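Local coordinates for protein 2,5-dihydroxypyridine 5,6-dioxygenase (Pseudomonas putida KT2440, PDB 7CUP) that uses iron and dioxygen to cleave the ring of 2,5-dihydroxypyridine between carbons 5 and 6, giving N-formylmaleamate in nicotinate degradation, at residues A[137-142]-A[176-181]. Numbering follows the deposited sequence.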
loop_
_atom_site.group_PDB
_atom_site.type_symbol
_atom_site.label_atom_id
_atom_site.label_comp_id
_atom_site.label_asym_id
_atom_site.label_seq_id
_atom_site.Cartn_x
_atom_site.Cartn_y
_atom_site.Cartn_z
ATOM N N ASP A 137 21.238 10.855 -32.294
ATOM C CA ASP A 137 21.533 12.193 -32.865
ATOM C C ASP A 137 22.009 13.127 -31.749
ATOM O O ASP A 137 22.963 13.909 -31.998
ATOM C CB ASP A 137 20.339 12.710 -33.665
ATOM C CG ASP A 137 20.792 13.501 -34.882
ATOM O OD1 ASP A 137 20.712 14.753 -34.813
ATOM O OD2 ASP A 137 21.280 12.861 -35.860
ATOM N N ASP A 138 21.432 13.040 -30.541
ATOM C CA ASP A 138 21.922 13.873 -29.419
ATOM C C ASP A 138 23.402 13.539 -29.192
ATOM O O ASP A 138 24.187 14.458 -28.973
ATOM C CB ASP A 138 21.085 13.704 -28.140
ATOM C CG ASP A 138 19.744 14.437 -28.166
ATOM O OD1 ASP A 138 19.496 15.205 -29.129
ATOM O OD2 ASP A 138 18.929 14.218 -27.234
ATOM N N LYS A 139 23.749 12.263 -29.132
ATOM C CA LYS A 139 25.140 11.799 -28.877
ATOM C C LYS A 139 26.069 12.369 -29.956
ATOM O O LYS A 139 27.154 12.893 -29.598
ATOM C CB LYS A 139 25.221 10.275 -28.901
ATOM C CG LYS A 139 26.580 9.744 -28.488
ATOM C CD LYS A 139 26.820 8.333 -28.921
ATOM C CE LYS A 139 28.195 7.857 -28.536
ATOM N NZ LYS A 139 28.267 6.384 -28.683
ATOM N N ARG A 140 25.652 12.253 -31.214
ATOM C CA ARG A 140 26.443 12.755 -32.367
ATOM C C ARG A 140 26.780 14.237 -32.127
ATOM O O ARG A 140 27.985 14.599 -32.187
ATOM C CB ARG A 140 25.700 12.509 -33.688
ATOM C CG ARG A 140 26.507 12.897 -34.923
ATOM C CD ARG A 140 25.725 12.907 -36.220
ATOM N NE ARG A 140 24.525 13.748 -36.207
ATOM C CZ ARG A 140 24.511 15.081 -36.251
ATOM N NH1 ARG A 140 25.631 15.782 -36.285
ATOM N NH2 ARG A 140 23.362 15.723 -36.221
ATOM N N ARG A 141 25.772 15.063 -31.837
ATOM C CA ARG A 141 25.939 16.534 -31.705
ATOM C C ARG A 141 26.877 16.829 -30.531
ATOM O O ARG A 141 27.759 17.703 -30.656
ATOM C CB ARG A 141 24.577 17.223 -31.577
ATOM C CG ARG A 141 23.722 17.118 -32.833
ATOM C CD ARG A 141 22.440 17.950 -32.832
ATOM N NE ARG A 141 21.593 17.575 -31.701
ATOM C CZ ARG A 141 21.578 18.210 -30.526
ATOM N NH1 ARG A 141 22.322 19.281 -30.329
ATOM N NH2 ARG A 141 20.822 17.770 -29.533
ATOM N N VAL A 142 26.728 16.111 -29.423
ATOM C CA VAL A 142 27.525 16.356 -28.182
ATOM C C VAL A 142 28.999 15.969 -28.404
ATOM O O VAL A 142 29.891 16.674 -27.851
ATOM C CB VAL A 142 26.915 15.608 -26.983
ATOM C CG1 VAL A 142 27.848 15.583 -25.778
ATOM C CG2 VAL A 142 25.549 16.185 -26.632
ATOM N N THR A 176 31.182 14.600 -21.325
ATOM C CA THR A 176 29.879 14.685 -22.029
ATOM C C THR A 176 28.783 13.941 -21.250
ATOM O O THR A 176 29.091 12.949 -20.565
ATOM C CB THR A 176 30.000 14.126 -23.447
ATOM O OG1 THR A 176 30.233 12.719 -23.368
ATOM C CG2 THR A 176 31.114 14.808 -24.210
ATOM N N GLU A 177 27.548 14.434 -21.356
ATOM C CA GLU A 177 26.319 13.708 -20.967
ATOM C C GLU A 177 25.377 13.787 -22.161
ATOM O O GLU A 177 25.011 14.921 -22.468
ATOM C CB GLU A 177 25.711 14.323 -19.700
ATOM C CG GLU A 177 26.664 14.477 -18.547
ATOM C CD GLU A 177 26.019 14.877 -17.235
ATOM O OE1 GLU A 177 24.795 14.790 -17.143
ATOM O OE2 GLU A 177 26.747 15.258 -16.292
ATOM N N TYR A 178 25.049 12.663 -22.831
ATOM C CA TYR A 178 24.120 12.575 -24.001
ATOM C C TYR A 178 22.965 11.591 -23.735
ATOM O O TYR A 178 22.157 11.334 -24.662
ATOM C CB TYR A 178 24.848 12.188 -25.306
ATOM C CG TYR A 178 25.776 10.986 -25.242
ATOM C CD1 TYR A 178 25.278 9.687 -25.252
ATOM C CD2 TYR A 178 27.158 11.130 -25.230
ATOM C CE1 TYR A 178 26.107 8.577 -25.196
ATOM C CE2 TYR A 178 28.003 10.025 -25.181
ATOM C CZ TYR A 178 27.484 8.739 -25.166
ATOM O OH TYR A 178 28.295 7.625 -25.150
ATOM N N GLY A 179 22.842 11.065 -22.511
ATOM C CA GLY A 179 21.580 10.460 -22.039
ATOM C C GLY A 179 21.587 8.943 -21.954
ATOM O O GLY A 179 20.542 8.371 -21.587
ATOM N N TYR A 180 22.682 8.262 -22.298
ATOM C CA TYR A 180 22.690 6.775 -22.269
ATOM C C TYR A 180 24.108 6.282 -22.005
ATOM O O TYR A 180 25.068 7.066 -22.212
ATOM C CB TYR A 180 21.938 6.212 -23.483
ATOM C CG TYR A 180 22.462 6.501 -24.869
ATOM C CD1 TYR A 180 22.003 7.577 -25.615
ATOM C CD2 TYR A 180 23.368 5.639 -25.490
ATOM C CE1 TYR A 180 22.463 7.817 -26.902
ATOM C CE2 TYR A 180 23.821 5.859 -26.787
ATOM C CZ TYR A 180 23.368 6.950 -27.503
ATOM O OH TYR A 180 23.819 7.147 -28.780
ATOM N N ALA A 181 24.218 5.064 -21.454
ATOM C CA ALA A 181 25.469 4.435 -20.991
ATOM C C ALA A 181 25.841 3.240 -21.876
ATOM O O ALA A 181 25.702 2.091 -21.398
ATOM C CB ALA A 181 25.323 4.020 -19.561
HETATM O O HOH W 1 19.749 12.792 -25.199
#
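Lys139 swings CG to the side away from its backbone N (chi1 -173°) and stays extended beyond it. Tyr178 places CG between its backbone N and carbonyl carbon (chi1 49°), and the two side chains lie alongside, pointing the same way. This is a CH-pi contact between helix 136-151 and the loop that follows strand 175-177, outermost within this chain in an antiparallel sheet. Lys139 CG sits over the centre of the Tyr178 ring, 3.3 Å from the centroid and 3° off the normal. Tyr180 comes across the lysine at about a right angle, with its OH 3.2 Å from Lys139 CD. Its ring takes the edge of Tyr178 on one face. The polar ends share Asp182, which forms a salt bridge with Lys139 NZ and a hydrogen bond with Tyr178 OH. An alanine in place of Tyr178 would probably leave the lysine methylenes without their aromatic face and Asp182 without one partner. One turn on, Val142 CG1 packs tightly on Thr176 CB at 3.5 Å. Asp138 pairs through OD1 with Arg141 NH2 and through OD2 with Arg273. A water joins the segments, donating to Asp138 OD2 at 2.6 Å and to Tyr178 O at 2.9 Å.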